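PDB 2BBR: viral CASP8 and FADD-like apoptosis regulator from Molluscum contagiosum virus subtype 1, which blocks death-receptor-induced apoptosis by interfering with host caspase-8 recruitment and activation at the death-inducing signaling complex, and also suppresses host NF-kappa-B activation. Local coordinates for residues T128-S133 / V137-A142; L10-H15 / K74-L79. All blocks are in the same frame, centred on the assembly; numbering follows the deposited sequence.

In the fold
MC159 carries two death effector domains in one chain, and each contact belongs to a different one. Interaction 2, in the first, joins the opening helix 10-17 to helix 70-77 across 58 intervening residues. Interaction 1, in the second, is far more local: the loop after helix 109-122 folds against helix 136-145. Their centres are 31 Å apart, on opposite sides of the chain's centre, and their nearest atoms stay about 19 Å from each other. The two domains do meet through helix 136-145, since V137 and L141, on segment 137-142 but not touching the loop, pack on helix 22-31. The bound azide is lined by L88, R95 and K98, none of which belongs to either contact.

Interaction 1 (T128-S133 / V137-A142); sequences TALSES and VELVLA
L130 reaches from the loop to helix 136-145 with both of its methyl groups, and this is where the packing is tight. CD1 of L130 meets CD1 of L139 at 3.7 Å, the two side chains meeting at a slant. The other branch, CD2 of L130, lies against the helix between CA of L139, 3.8 Å away, and CB of A142, at 3.9 Å. L139 holds CG anti to its own backbone N (chi1 169°), with chi2 of 59° then turning CD1 toward L130 while the residue stays buried. Beside this, A129 adds a single methyl, its CB 4.2 Å from CB of A142.

The surroundings are those of a death-fold helical bundle, here the second death effector domain. L130 also rests on C120, and L139 on L115 and A119, so helix 109-122 forms the floor under the leucine pair. On the far side of helix 136-145, V140 packs on Y96 and M100 of helix 95-104.

Toward S133 the contact thins out and becomes polar and exposed. E138 points CB at the loop, but its carboxylate makes just a loose approach there, two acceptor oxygens, OE2 of E138 and the backbone O of S133, lying 4.0 Å apart; the carboxylate is held by R135, in a salt bridge through OE1. The loop here braces itself instead. OG of S131 accepts from the backbone N of S133 at 3.2 Å in an ST turn, and the hydroxyls of S131 and S133 are hydrogen-bonded, OG to OG, at 2.8 Å.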
ATOM      1  N   THR A 128      10.736 -17.181  -9.585  1.00 16.05           N
ATOM      2  CA  THR A 128      11.816 -16.277  -9.973  1.00 17.46           C
ATOM      3  C   THR A 128      11.577 -14.836  -9.531  1.00 17.96           C
ATOM      4  O   THR A 128      12.475 -13.998  -9.616  1.00 19.79           O
ATOM      5  CB  THR A 128      12.033 -16.283 -11.500  1.00 18.76           C
ATOM      6  OG1 THR A 128      10.835 -15.851 -12.158  1.00 19.39           O
ATOM      7  CG2 THR A 128      12.401 -17.679 -11.979  1.00 20.19           C
ATOM      8  N   ALA A 129      10.368 -14.548  -9.057  1.00 17.18           N
ATOM      9  CA  ALA A 129      10.030 -13.203  -8.611  1.00 17.55           C
ATOM     10  C   ALA A 129       9.941 -13.134  -7.094  1.00 18.15           C
ATOM     11  O   ALA A 129       9.731 -12.064  -6.524  1.00 20.61           O
ATOM     12  CB  ALA A 129       8.704 -12.769  -9.227  1.00 17.74           C
ATOM     13  N   LEU A 130      10.107 -14.281  -6.443  1.00 16.84           N
ATOM     14  CA  LEU A 130      10.021 -14.351  -4.992  1.00 17.73           C
ATOM     15  C   LEU A 130      11.178 -15.113  -4.363  1.00 17.75           C
ATOM     16  O   LEU A 130      11.714 -16.056  -4.950  1.00 20.53           O
ATOM     17  CB  LEU A 130       8.713 -15.029  -4.588  1.00 16.54           C
ATOM     18  CG  LEU A 130       7.414 -14.398  -5.089  1.00 16.49           C
ATOM     19  CD1 LEU A 130       6.253 -15.335  -4.803  1.00 17.51           C
ATOM     20  CD2 LEU A 130       7.209 -13.048  -4.418  1.00 18.31           C
ATOM     21  N   SER A 131      11.557 -14.696  -3.159  1.00 16.69           N
ATOM     22  CA  SER A 131      12.629 -15.344  -2.415  1.00 15.98           C
ATOM     23  C   SER A 131      12.281 -15.243  -0.937  1.00 15.55           C
ATOM     24  O   SER A 131      11.269 -14.641  -0.569  1.00 14.20           O
ATOM     25  CB  SER A 131      13.973 -14.658  -2.673  1.00 18.01           C
ATOM     26  OG  SER A 131      14.032 -13.390  -2.044  1.00 19.17           O
ATOM     27  N   GLU A 132      13.127 -15.825  -0.093  1.00 15.07           N
ATOM     28  CA  GLU A 132      12.906 -15.809   1.346  1.00 15.82           C
ATOM     29  C   GLU A 132      12.975 -14.400   1.927  1.00 15.20           C
ATOM     30  O   GLU A 132      12.641 -14.183   3.091  1.00 17.32           O
ATOM     31  CB  GLU A 132      13.923 -16.722   2.035  1.00 17.51           C
ATOM     32  CG  GLU A 132      13.846 -18.160   1.539  1.00 23.32           C
ATOM     33  CD  GLU A 132      14.788 -19.097   2.265  1.00 25.74           C
ATOM     34  OE1 GLU A 132      14.592 -19.323   3.476  1.00 28.25           O
ATOM     35  OE2 GLU A 132      15.727 -19.610   1.619  1.00 29.73           O
ATOM     36  N   SER A 133      13.400 -13.436   1.117  1.00 14.25           N
ATOM     37  CA  SER A 133      13.481 -12.061   1.587  1.00 15.65           C
ATOM     38  C   SER A 133      12.327 -11.202   1.071  1.00 13.97           C
ATOM     39  O   SER A 133      12.214 -10.032   1.429  1.00 14.23           O
ATOM     40  CB  SER A 133      14.814 -11.432   1.171  1.00 17.72           C
ATOM     41  OG  SER A 133      14.948 -11.398  -0.238  1.00 19.95           O
ATOM     42  N   VAL A 137       4.264  -6.938   0.321  1.00 10.17           N
ATOM     43  CA  VAL A 137       3.955  -6.051  -0.799  1.00  9.89           C
ATOM     44  C   VAL A 137       4.626  -6.535  -2.072  1.00  9.87           C
ATOM     45  O   VAL A 137       4.112  -6.328  -3.170  1.00 10.23           O
ATOM     46  CB  VAL A 137       4.367  -4.577  -0.532  1.00 11.42           C
ATOM     47  CG1 VAL A 137       3.473  -3.980   0.540  1.00 14.42           C
ATOM     48  CG2 VAL A 137       5.831  -4.496  -0.130  1.00 12.59           C
ATOM     49  N   GLU A 138       5.776  -7.184  -1.936  1.00 11.03           N
ATOM     50  CA  GLU A 138       6.465  -7.701  -3.107  1.00 10.53           C
ATOM     51  C   GLU A 138       5.720  -8.934  -3.629  1.00 10.34           C
ATOM     52  O   GLU A 138       5.657  -9.159  -4.837  1.00 10.50           O
ATOM     53  CB  GLU A 138       7.931  -7.984  -2.758  1.00 12.54           C
ATOM     54  CG  GLU A 138       8.717  -6.674  -2.609  1.00 16.50           C
ATOM     55  CD  GLU A 138      10.035  -6.803  -1.860  1.00 18.11           C
ATOM     56  OE1 GLU A 138      10.804  -5.818  -1.855  1.00 24.40           O
ATOM     57  OE2 GLU A 138      10.301  -7.865  -1.267  1.00 17.99           O
ATOM     58  N   LEU A 139       5.132  -9.713  -2.727  1.00  9.91           N
ATOM     59  CA  LEU A 139       4.338 -10.872  -3.124  1.00  9.87           C
ATOM     60  C   LEU A 139       3.108 -10.363  -3.890  1.00  9.10           C
ATOM     61  O   LEU A 139       2.738 -10.916  -4.929  1.00  9.80           O
ATOM     62  CB  LEU A 139       3.887 -11.663  -1.892  1.00 11.57           C
ATOM     63  CG  LEU A 139       2.831 -12.751  -2.116  1.00 11.62           C
ATOM     64  CD1 LEU A 139       3.342 -13.781  -3.112  1.00 13.67           C
ATOM     65  CD2 LEU A 139       2.488 -13.413  -0.786  1.00 13.93           C
ATOM     66  N   VAL A 140       2.478  -9.305  -3.384  1.00  8.74           N
ATOM     67  CA  VAL A 140       1.309  -8.743  -4.055  1.00  8.34           C
ATOM     68  C   VAL A 140       1.670  -8.280  -5.467  1.00  8.91           C
ATOM     69  O   VAL A 140       0.962  -8.590  -6.425  1.00  8.87           O
ATOM     70  CB  VAL A 140       0.710  -7.564  -3.249  1.00  9.17           C
ATOM     71  CG1 VAL A 140      -0.427  -6.910  -4.037  1.00  9.91           C
ATOM     72  CG2 VAL A 140       0.204  -8.064  -1.905  1.00  9.76           C
ATOM     73  N   LEU A 141       2.774  -7.557  -5.607  1.00  9.00           N
ATOM     74  CA  LEU A 141       3.170  -7.097  -6.931  1.00  9.62           C
ATOM     75  C   LEU A 141       3.463  -8.271  -7.860  1.00  9.11           C
ATOM     76  O   LEU A 141       3.123  -8.225  -9.043  1.00  9.84           O
ATOM     77  CB  LEU A 141       4.388  -6.171  -6.839  1.00 10.26           C
ATOM     78  CG  LEU A 141       4.126  -4.809  -6.185  1.00 10.99           C
ATOM     79  CD1 LEU A 141       5.422  -4.013  -6.146  1.00 12.95           C
ATOM     80  CD2 LEU A 141       3.062  -4.043  -6.960  1.00 12.11           C
ATOM     81  N   ALA A 142       4.090  -9.319  -7.335  1.00  9.96           N
ATOM     82  CA  ALA A 142       4.392 -10.490  -8.151  1.00 10.14           C
ATOM     83  C   ALA A 142       3.097 -11.118  -8.671  1.00  9.39           C
ATOM     84  O   ALA A 142       3.010 -11.511  -9.837  1.00  9.80           O
ATOM     85  CB  ALA A 142       5.190 -11.504  -7.345  1.00 11.78           C
TER

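Interaction 2 (L10-H15 / K74-L79); sequences LPFLRH and KSRFGL
R76 and F12 contribute most of the buried surface where helix 10-17 meets the end of helix 70-77, a surface contact within the first death effector domain's helical bundle. The F12 ring swings across to the other helix because its CG is anti to the backbone N (chi1 171°). Its leading atom, CZ, comes within 3.7 Å of the backbone O of R76, which lies at the ring edge. The aliphatic part of R76 runs past the same end of the ring, with CD 3.9 Å from CE1 of F12. F12 also presents its edge to the face of F77 in an offset edge-to-face pair, centroids 5.8 Å apart and planes at 83°. F77 in turn packs on L57, L60 and L64, joining this contact to helix 57-66.

H15, one turn after F12, meets the charged end of R76. The imidazole and guanidinium planes are turned 45° from one another, and CE1 of H15 lies 3.4 Å from NH2 of R76. At its other end the guanidinium makes a weak hydrogen bond from NH1 to OG of S75. A water fills the corner between the helices, hydrogen-bonded to ND1 of H15; it donates to the backbone O of F12 and accepts from NE of R76 at 2.7 Å, in the guanidinium plane.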
ATOM      1  N   LEU A  10       9.074  19.946  -1.506  1.00 24.97           N
ATOM      2  CA  LEU A  10       9.865  18.724  -1.592  1.00 25.47           C
ATOM      3  C   LEU A  10      10.972  18.664  -0.543  1.00 24.76           C
ATOM      4  O   LEU A  10      11.160  17.634   0.102  1.00 25.66           O
ATOM      5  CB  LEU A  10      10.473  18.565  -2.991  1.00 26.88           C
ATOM      6  CG  LEU A  10       9.556  18.010  -4.084  1.00 27.64           C
ATOM      7  CD1 LEU A  10       8.385  18.951  -4.314  1.00 28.47           C
ATOM      8  CD2 LEU A  10      10.352  17.824  -5.366  1.00 26.88           C
ATOM      9  N   PRO A  11      11.728  19.763  -0.361  1.00 23.39           N
ATOM     10  CA  PRO A  11      12.799  19.747   0.640  1.00 22.40           C
ATOM     11  C   PRO A  11      12.280  19.265   1.992  1.00 19.47           C
ATOM     12  O   PRO A  11      12.919  18.460   2.671  1.00 19.77           O
ATOM     13  CB  PRO A  11      13.251  21.203   0.676  1.00 23.01           C
ATOM     14  CG  PRO A  11      13.054  21.636  -0.743  1.00 23.90           C
ATOM     15  CD  PRO A  11      11.694  21.056  -1.069  1.00 23.48           C
ATOM     16  N   PHE A  12      11.111  19.768   2.369  1.00 18.68           N
ATOM     17  CA  PHE A  12      10.466  19.399   3.622  1.00 17.98           C
ATOM     18  C   PHE A  12      10.224  17.888   3.626  1.00 18.46           C
ATOM     19  O   PHE A  12      10.337  17.226   4.660  1.00 16.67           O
ATOM     20  CB  PHE A  12       9.139  20.154   3.740  1.00 18.03           C
ATOM     21  CG  PHE A  12       8.274  19.706   4.881  1.00 18.24           C
ATOM     22  CD1 PHE A  12       8.618  19.996   6.197  1.00 20.98           C
ATOM     23  CD2 PHE A  12       7.094  19.010   4.634  1.00 21.87           C
ATOM     24  CE1 PHE A  12       7.797  19.599   7.250  1.00 22.94           C
ATOM     25  CE2 PHE A  12       6.267  18.609   5.679  1.00 22.27           C
ATOM     26  CZ  PHE A  12       6.621  18.906   6.990  1.00 23.19           C
ATOM     27  N   LEU A  13       9.912  17.352   2.450  1.00 20.69           N
ATOM     28  CA  LEU A  13       9.636  15.930   2.279  1.00 22.45           C
ATOM     29  C   LEU A  13      10.891  15.057   2.323  1.00 23.25           C
ATOM     30  O   LEU A  13      10.917  14.046   3.027  1.00 22.41           O
ATOM     31  CB  LEU A  13       8.902  15.711   0.958  1.00 24.97           C
ATOM     32  CG  LEU A  13       7.706  16.644   0.757  1.00 26.93           C
ATOM     33  CD1 LEU A  13       7.090  16.395  -0.599  1.00 28.35           C
ATOM     34  CD2 LEU A  13       6.683  16.429   1.861  1.00 26.06           C
ATOM     35  N   ARG A  14      11.920  15.432   1.569  1.00 24.03           N
ATOM     36  CA  ARG A  14      13.158  14.655   1.562  1.00 23.92           C
ATOM     37  C   ARG A  14      13.710  14.539   2.977  1.00 23.08           C
ATOM     38  O   ARG A  14      14.302  13.525   3.346  1.00 22.85           O
ATOM     39  CB  ARG A  14      14.208  15.299   0.650  1.00 26.97           C
ATOM     40  CG  ARG A  14      14.047  14.967  -0.827  1.00 29.98           C
ATOM     41  CD  ARG A  14      12.877  15.708  -1.451  1.00 33.20           C
ATOM     42  NE  ARG A  14      13.143  17.138  -1.576  1.00 35.37           N
ATOM     43  CZ  ARG A  14      14.099  17.659  -2.341  1.00 36.72           C
ATOM     44  NH1 ARG A  14      14.888  16.868  -3.056  1.00 37.22           N
ATOM     45  NH2 ARG A  14      14.265  18.975  -2.391  1.00 37.41           N
ATOM     46  N   HIS A  15      13.508  15.585   3.768  1.00 20.50           N
ATOM     47  CA  HIS A  15      13.975  15.592   5.144  1.00 16.86           C
ATOM     48  C   HIS A  15      13.142  14.593   5.949  1.00 17.07           C
ATOM     49  O   HIS A  15      13.658  13.867   6.797  1.00 15.67           O
ATOM     50  CB  HIS A  15      13.849  17.006   5.715  1.00 16.71           C
ATOM     51  CG  HIS A  15      14.299  17.127   7.134  1.00 14.04           C
ATOM     52  ND1 HIS A  15      13.428  17.070   8.199  1.00 14.52           N
ATOM     53  CD2 HIS A  15      15.533  17.303   7.666  1.00 14.98           C
ATOM     54  CE1 HIS A  15      14.102  17.210   9.324  1.00 15.30           C
ATOM     55  NE2 HIS A  15      15.382  17.354   9.029  1.00 16.05           N
ATOM     56  N   LYS A  74       2.554  13.917  14.228  1.00  9.40           N
ATOM     57  CA  LYS A  74       2.581  14.981  15.228  1.00 10.85           C
ATOM     58  C   LYS A  74       3.672  16.020  14.963  1.00 10.85           C
ATOM     59  O   LYS A  74       3.393  17.216  14.887  1.00 11.47           O
ATOM     60  CB  LYS A  74       2.784  14.407  16.637  1.00 11.08           C
ATOM     61  CG  LYS A  74       1.555  13.744  17.245  1.00 15.56           C
ATOM     62  CD  LYS A  74       1.832  13.265  18.668  1.00 15.17           C
ATOM     63  CE  LYS A  74       2.834  12.121  18.684  1.00 15.24           C
ATOM     64  NZ  LYS A  74       3.242  11.749  20.066  1.00 15.92           N
ATOM     65  N   SER A  75       4.912  15.566  14.807  1.00 11.93           N
ATOM     66  CA  SER A  75       6.020  16.496  14.611  1.00 13.03           C
ATOM     67  C   SER A  75       6.025  17.275  13.303  1.00 13.66           C
ATOM     68  O   SER A  75       6.453  18.430  13.274  1.00 15.52           O
ATOM     69  CB  SER A  75       7.359  15.770  14.764  1.00 13.36           C
ATOM     70  OG  SER A  75       7.588  14.870  13.695  1.00 14.50           O
ATOM     71  N   ARG A  76       5.547  16.661  12.227  1.00 13.05           N
ATOM     72  CA  ARG A  76       5.545  17.328  10.932  1.00 14.82           C
ATOM     73  C   ARG A  76       4.237  17.996  10.544  1.00 13.97           C
ATOM     74  O   ARG A  76       4.243  18.984   9.807  1.00 15.74           O
ATOM     75  CB  ARG A  76       5.941  16.336   9.838  1.00 16.58           C
ATOM     76  CG  ARG A  76       7.336  15.754  10.001  1.00 19.85           C
ATOM     77  CD  ARG A  76       8.382  16.853  10.018  1.00 22.06           C
ATOM     78  NE  ARG A  76       9.730  16.340   9.787  1.00 22.38           N
ATOM     79  CZ  ARG A  76      10.373  15.513  10.605  1.00 21.57           C
ATOM     80  NH1 ARG A  76       9.797  15.094  11.721  1.00 21.28           N
ATOM     81  NH2 ARG A  76      11.601  15.107  10.303  1.00 22.54           N
ATOM     82  N   PHE A  77       3.116  17.475  11.033  1.00 13.52           N
ATOM     83  CA  PHE A  77       1.829  18.053  10.672  1.00 14.60           C
ATOM     84  C   PHE A  77       0.948  18.469  11.845  1.00 14.54           C
ATOM     85  O   PHE A  77      -0.143  19.001  11.641  1.00 15.25           O
ATOM     86  CB  PHE A  77       1.073  17.082   9.760  1.00 15.26           C
ATOM     87  CG  PHE A  77       1.813  16.756   8.489  1.00 14.68           C
ATOM     88  CD1 PHE A  77       2.435  15.526   8.317  1.00 15.90           C
ATOM     89  CD2 PHE A  77       1.906  17.698   7.471  1.00 16.42           C
ATOM     90  CE1 PHE A  77       3.141  15.240   7.148  1.00 16.72           C
ATOM     91  CE2 PHE A  77       2.609  17.423   6.301  1.00 17.14           C
ATOM     92  CZ  PHE A  77       3.227  16.193   6.138  1.00 17.01           C
ATOM     93  N   GLY A  78       1.427  18.242  13.067  1.00 13.74           N
ATOM     94  CA  GLY A  78       0.663  18.607  14.249  1.00 13.89           C
ATOM     95  C   GLY A  78      -0.664  17.880  14.346  1.00 12.68           C
ATOM     96  O   GLY A  78      -1.625  18.393  14.925  1.00 15.99           O
ATOM     97  N   LEU A  79      -0.718  16.674  13.793  1.00 12.14           N
ATOM     98  CA  LEU A  79      -1.944  15.893  13.804  1.00 11.47           C
ATOM     99  C   LEU A  79      -1.899  14.681  14.713  1.00 11.38           C
ATOM    100  O   LEU A  79      -0.915  13.944  14.746  1.00 12.33           O
ATOM    101  CB  LEU A  79      -2.275  15.412  12.390  1.00 12.20           C
ATOM    102  CG  LEU A  79      -2.616  16.461  11.335  1.00 11.14           C
ATOM    103  CD1 LEU A  79      -2.763  15.796   9.976  1.00 14.53           C
ATOM    104  CD2 LEU A  79      -3.894  17.182  11.723  1.00 14.48           C
TER
HETATM  105  O   HOH W   1      10.673  17.596   7.618  1.00 18.89           O